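Local structure of protein kinase containing Z-DNA binding domains (Danio rerio, 4LB6) at residues K36-K39 with S40-N43; C17-L20 with R21-G24. The protein binds left-handed Z-DNA through its Zalpha domain, the part present here, and is probably an eIF2alpha kinase of innate immunity as a whole. One frame throughout, in Å; residues are numbered along the deposited sequence. Where two conformers were deposited one is given.

Both contacts are local, one at the start of a helix and one at the end of another, in the winged helix-turn-helix Zalpha domain. Interaction 2 comes first along the chain and closes the end of helix 10-23. Interaction 1 follows after helix 28-35 and opens helix 39-51, the recognition helix. Their centres lie 15 Å apart and their nearest atoms about 8 Å, so they do not touch. Interaction 1 reaches the DNA backbone directly, through Lys39 and Asn43. Interaction 2 stays about 12 Å from the nucleic acid at its nearest atom. Helix 28-35 joins them indirectly: Val42 of interaction 1 and both Tyr19 and Leu20 of interaction 2 pack on Ile31.

Interaction 1: K36-K39 with S40-N43; sequences KLEK and STVN. With nucleotides of chain B.
The start of the recognition helix of this winged helix-turn-helix Zalpha domain meets the Z-DNA backbone here, with Lys39 and Asn43 gripping one phosphate oxygen. Lys39 NZ gives a hydrogen bond to OP1 of DG5 of chain B at 2.6 Å. Asn43 ND2 gives another to the same OP1 of DG5 of chain B at 2.8 Å, nearly straight at 165°. The two side chains stand one turn apart. Lys39 leaves with CG anti to the backbone N (chi1 179°), then bends at chi3 and chi4, which brings NZ to the phosphate. The positive charge of Lys39 probably offsets the negative charge of the phosphate. Glu38 holds the N-cap position, and its carbonyl O accepts Val42 N at 3.1 Å. Two waters bridge groups at this helix start. Water 1 joins Ser40 N to Glu38 OE1. Water 2 accepts from Glu38 N and hydrogen-bonds to Thr41 OG1. Glu38 also faces the second subunit, where its OE1 pairs with Arg44 and Ser40 of that copy. On the inner side, Val42 CG2 lies against Leu37 CB at 3.8 Å, the two side chains crossing at about a right angle. Val42 continues onto Val28, Ile31 and Phe32 of helix 28-35. Asn43 ND2 also makes a weak bond to OP2 of DC4 of chain B, at 3.3 Å and 134°.

Interaction 2: C17-L20 with R21-G24; sequences CDYL and RRHG
Asp18 and Arg21 form a salt bridge one helical turn apart, with Arg21 NH2 giving a straight hydrogen bond to Asp18 OD1 at 3.0 Å and 170°. The oxygen lies in the guanidinium plane, but the donor comes from above the carboxylate plane. Arg22 completes a salt-bridge network through the other carboxylate oxygen, although the modelled places of its NH1 and of Asp18 OD2 are doubtful. The Arg21 charge would probably favour the ionised form of the carboxylate. The helical backbone bonds continue through this turn. Arg21 N reaches Cys17 O at 2.8 Å, and Gly24 N reaches Leu20 O at 2.8 Å. Gly24 leaves the helix with positive phi, which suits glycine. Tyr19 O takes His23 N at 2.8 Å and also a weak bond from His23 ND1 at 3.3 Å. This weak bond probably helps to set the turn of the imidazole. The His23 ring makes an offset stack with the Tyr19 ring, centroids 4.0 Å apart and planes at 7°. Tyr19 swings its ring over His23 with CG opposite the backbone N (chi1 -175°). The Arg22 guanidinium stands almost perpendicular to the phenol ring, with NH2 3.7 Å from Tyr19 CD2. Replacing Tyr19 by an alanine removes the stacked ring and would probably leave the His23 imidazole freer to turn. Tyr19 packs on Asp30, Ile31 and Glu34 of helix 28-35, while Leu20 bridges Ile31 of that helix and Leu69 of strand 66-69.

Interaction 1: K36-K39 with S40-N43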
loop_
_atom_site.group_PDB
_atom_site.type_symbol
_atom_site.label_atom_id
_atom_site.label_comp_id
_atom_site.label_asym_id
_atom_site.label_seq_id
_atom_site.Cartn_x
_atom_site.Cartn_y
_atom_site.Cartn_z
ATOM N N LYS A 36 -5.024 -17.578 -2.057
ATOM C CA LYS A 36 -5.940 -16.865 -2.943
ATOM C C LYS A 36 -7.269 -16.551 -2.278
ATOM O O LYS A 36 -8.317 -16.893 -2.805
ATOM C CB LYS A 36 -6.114 -17.618 -4.284
ATOM C CG LYS A 36 -4.813 -17.928 -4.986
ATOM C CD LYS A 36 -5.072 -18.734 -6.262
ATOM C CE LYS A 36 -3.998 -19.788 -6.556
ATOM N NZ LYS A 36 -4.214 -20.395 -7.913
ATOM N N LEU A 37 -7.217 -15.913 -1.101
ATOM C CA LEU A 37 -8.400 -15.437 -0.386
ATOM C C LEU A 37 -8.251 -13.897 -0.197
ATOM O O LEU A 37 -7.173 -13.347 -0.416
ATOM C CB LEU A 37 -8.497 -16.079 0.989
ATOM C CG LEU A 37 -8.586 -17.629 0.913
ATOM C CD1 LEU A 37 -8.236 -18.160 2.326
ATOM C CD2 LEU A 37 -9.986 -18.043 0.467
ATOM N N GLU A 38 -9.321 -13.199 0.183
ATOM C CA GLU A 38 -9.165 -11.770 0.510
ATOM C C GLU A 38 -8.363 -11.686 1.802
ATOM O O GLU A 38 -8.557 -12.484 2.704
ATOM C CB GLU A 38 -10.558 -11.103 0.731
ATOM C CG GLU A 38 -11.436 -11.014 -0.547
ATOM C CD GLU A 38 -11.100 -9.783 -1.423
ATOM O OE1 GLU A 38 -10.486 -8.806 -0.935
ATOM O OE2 GLU A 38 -11.440 -9.789 -2.617
ATOM N N LYS A 39 -7.576 -10.649 1.924
ATOM C CA LYS A 39 -6.824 -10.338 3.155
ATOM C C LYS A 39 -7.789 -10.216 4.323
ATOM O O LYS A 39 -7.540 -10.799 5.377
ATOM C CB LYS A 39 -6.040 -9.044 2.998
ATOM C CG LYS A 39 -5.229 -8.625 4.257
ATOM C CD LYS A 39 -4.380 -7.359 4.058
ATOM C CE LYS A 39 -5.146 -6.045 4.116
ATOM N NZ LYS A 39 -5.350 -5.624 5.576
ATOM N N SER A 40 -8.914 -9.530 4.133
ATOM C CA SER A 40 -9.831 -9.340 5.250
ATOM C C SER A 40 -10.410 -10.701 5.711
ATOM O O SER A 40 -10.655 -10.911 6.935
ATOM C CB SER A 40 -10.951 -8.390 4.833
ATOM O OG SER A 40 -11.647 -9.004 3.764
ATOM N N THR A 41 -10.658 -11.633 4.773
ATOM C CA THR A 41 -11.163 -12.943 5.180
ATOM C C THR A 41 -10.105 -13.694 5.975
ATOM O O THR A 41 -10.398 -14.363 6.959
ATOM C CB THR A 41 -11.502 -13.764 3.933
ATOM O OG1 THR A 41 -12.522 -13.044 3.201
ATOM C CG2 THR A 41 -11.945 -15.184 4.306
ATOM N N VAL A 42 -8.852 -13.646 5.529
ATOM C CA VAL A 42 -7.843 -14.336 6.308
ATOM C C VAL A 42 -7.688 -13.656 7.694
ATOM O O VAL A 42 -7.579 -14.344 8.726
ATOM C CB VAL A 42 -6.500 -14.369 5.543
ATOM C CG1 VAL A 42 -5.399 -14.987 6.395
ATOM C CG2 VAL A 42 -6.671 -15.153 4.209
ATOM N N ASN A 43 -7.664 -12.330 7.733
ATOM C CA ASN A 43 -7.548 -11.691 9.046
ATOM C C ASN A 43 -8.737 -12.024 9.955
ATOM O O ASN A 43 -8.529 -12.207 11.161
ATOM C CB ASN A 43 -7.379 -10.142 8.968
ATOM C CG ASN A 43 -5.943 -9.705 9.091
ATOM O OD1 ASN A 43 -5.119 -10.367 9.717
ATOM N ND2 ASN A 43 -5.628 -8.521 8.497
ATOM P P DG B 5 -8.517 -6.361 7.365
ATOM O OP1 DG B 5 -7.213 -6.866 6.902
ATOM O OP2 DG B 5 -9.630 -5.972 6.429
ATOM O "O5'" DG B 5 -9.073 -7.395 8.425
ATOM C "C5'" DG B 5 -10.435 -7.233 9.044
ATOM C "C4'" DG B 5 -10.606 -8.207 10.186
ATOM O "O4'" DG B 5 -9.623 -8.009 11.207
ATOM C "C3'" DG B 5 -11.956 -7.951 10.927
ATOM O "O3'" DG B 5 -12.855 -8.874 10.297
ATOM C "C2'" DG B 5 -11.652 -8.403 12.329
ATOM C "C1'" DG B 5 -10.150 -8.227 12.528
ATOM N N9 DG B 5 -9.680 -7.075 13.309
ATOM C C8 DG B 5 -8.833 -7.166 14.375
ATOM N N7 DG B 5 -8.453 -5.999 14.870
ATOM C C5 DG B 5 -9.152 -5.062 14.114
ATOM C C6 DG B 5 -9.096 -3.640 14.180
ATOM O O6 DG B 5 -8.446 -2.950 14.962
ATOM N N1 DG B 5 -9.870 -3.014 13.198
ATOM C C2 DG B 5 -10.558 -3.722 12.228
ATOM N N2 DG B 5 -11.232 -2.982 11.306
ATOM N N3 DG B 5 -10.571 -5.087 12.178
ATOM C C4 DG B 5 -9.845 -5.690 13.123
ATOM P P DC B 4 -3.838 -5.989 11.220
ATOM O OP1 DC B 4 -3.896 -7.235 12.096
ATOM O OP2 DC B 4 -3.651 -6.183 9.707
ATOM O "O5'" DC B 4 -5.182 -5.271 11.481
ATOM C "C5'" DC B 4 -6.505 -5.984 11.407
ATOM C "C4'" DC B 4 -7.556 -5.258 10.604
ATOM O "O4'" DC B 4 -7.781 -3.956 11.273
ATOM C "C3'" DC B 4 -7.124 -4.922 9.150
ATOM O "O3'" DC B 4 -8.231 -5.039 8.221
ATOM C "C2'" DC B 4 -6.692 -3.413 9.279
ATOM C "C1'" DC B 4 -7.760 -2.972 10.277
ATOM N N1 DC B 4 -7.320 -1.721 10.924
ATOM C C2 DC B 4 -7.724 -0.514 10.388
ATOM O O2 DC B 4 -8.458 -0.502 9.420
ATOM N N3 DC B 4 -7.262 0.643 10.939
ATOM C C4 DC B 4 -6.408 0.585 11.984
ATOM N N4 DC B 4 -6.025 1.823 12.468
ATOM C C5 DC B 4 -5.932 -0.646 12.522
ATOM C C6 DC B 4 -6.411 -1.759 11.944
HETATM O O HOH W 1 -9.311 -7.733 1.885
HETATM O O HOH W 2 -11.950 -14.254 0.499
#

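Interaction 2: C17-L20 with R21-G24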
loop_
_atom_site.group_PDB
_atom_site.type_symbol
_atom_site.label_atom_id
_atom_site.label_comp_id
_atom_site.label_asym_id
_atom_site.label_seq_id
_atom_site.Cartn_x
_atom_site.Cartn_y
_atom_site.Cartn_z
ATOM N N CYS A 17 -4.319 -22.638 9.004
ATOM C CA CYS A 17 -3.505 -23.269 10.017
ATOM C C CYS A 17 -2.480 -24.159 9.337
ATOM O O CYS A 17 -1.359 -24.340 9.821
ATOM C CB CYS A 17 -4.362 -24.103 10.960
ATOM S SG CYS A 17 -5.287 -23.025 12.121
ATOM N N ASP A 18 -2.874 -24.727 8.217
ATOM C CA ASP A 18 -1.945 -25.609 7.508
ATOM C C ASP A 18 -0.784 -24.799 6.901
ATOM O O ASP A 18 0.360 -25.233 6.879
ATOM C CB ASP A 18 -2.705 -26.359 6.435
ATOM C CG ASP A 18 -1.829 -27.305 5.654
ATOM O OD1 ASP A 18 -1.531 -28.420 6.129
ATOM O OD2 ASP A 18 -1.453 -26.902 4.540
ATOM N N TYR A 19 -1.106 -23.611 6.403
ATOM C CA TYR A 19 -0.065 -22.692 5.955
ATOM C C TYR A 19 0.951 -22.369 7.082
ATOM O O TYR A 19 2.202 -22.472 6.900
ATOM C CB TYR A 19 -0.699 -21.411 5.355
ATOM C CG TYR A 19 0.354 -20.489 4.783
ATOM C CD1 TYR A 19 1.051 -19.634 5.600
ATOM C CD2 TYR A 19 0.700 -20.543 3.448
ATOM C CE1 TYR A 19 2.056 -18.837 5.100
ATOM C CE2 TYR A 19 1.703 -19.698 2.934
ATOM C CZ TYR A 19 2.373 -18.888 3.777
ATOM O OH TYR A 19 3.401 -18.054 3.319
ATOM N N LEU A 20 0.417 -21.999 8.239
ATOM C CA LEU A 20 1.262 -21.729 9.390
ATOM C C LEU A 20 2.048 -22.988 9.841
ATOM O O LEU A 20 3.197 -22.879 10.237
ATOM C CB LEU A 20 0.453 -21.160 10.535
ATOM C CG LEU A 20 -0.164 -19.762 10.270
ATOM C CD1 LEU A 20 -1.063 -19.383 11.418
ATOM C CD2 LEU A 20 0.859 -18.639 10.015
ATOM N N ARG A 21 1.432 -24.157 9.791
ATOM C CA ARG A 21 2.179 -25.386 10.142
ATOM C C ARG A 21 3.413 -25.556 9.279
ATOM O O ARG A 21 4.490 -25.907 9.777
ATOM C CB ARG A 21 1.315 -26.645 10.031
ATOM C CG ARG A 21 2.078 -27.916 10.404
ATOM C CD ARG A 21 1.162 -29.088 10.209
ATOM N NE ARG A 21 0.760 -29.204 8.812
ATOM C CZ ARG A 21 1.504 -29.745 7.859
ATOM N NH1 ARG A 21 2.714 -30.256 8.145
ATOM N NH2 ARG A 21 1.036 -29.793 6.612
ATOM N N ARG A 22 3.264 -25.319 7.976
ATOM C CA ARG A 22 4.377 -25.510 7.042
ATOM C C ARG A 22 5.358 -24.348 7.020
ATOM O O ARG A 22 6.547 -24.530 6.720
ATOM C CB ARG A 22 3.865 -25.733 5.619
ATOM C CG ARG A 22 2.902 -26.916 5.475
ATOM C CD ARG A 22 2.493 -27.140 4.015
ATOM N NE ARG A 22 2.332 -25.877 3.283
ATOM C CZ ARG A 22 1.171 -25.235 3.136
ATOM N NH1 ARG A 22 0.076 -25.735 3.672
ATOM N NH2 ARG A 22 1.100 -24.092 2.462
ATOM N N HIS A 23 4.876 -23.139 7.295
ATOM C CA HIS A 23 5.741 -21.981 7.115
ATOM C C HIS A 23 6.236 -21.320 8.375
ATOM O O HIS A 23 7.129 -20.489 8.288
ATOM C CB HIS A 23 5.068 -20.899 6.293
ATOM C CG HIS A 23 5.064 -21.161 4.831
ATOM N ND1 HIS A 23 4.125 -21.955 4.221
ATOM C CD2 HIS A 23 5.863 -20.690 3.849
ATOM C CE1 HIS A 23 4.349 -21.978 2.919
ATOM N NE2 HIS A 23 5.401 -21.222 2.668
ATOM N N GLY A 24 5.669 -21.657 9.524
ATOM C CA GLY A 24 5.934 -20.912 10.734
ATOM C C GLY A 24 5.465 -19.460 10.629
ATOM O O GLY A 24 4.526 -19.138 9.880
#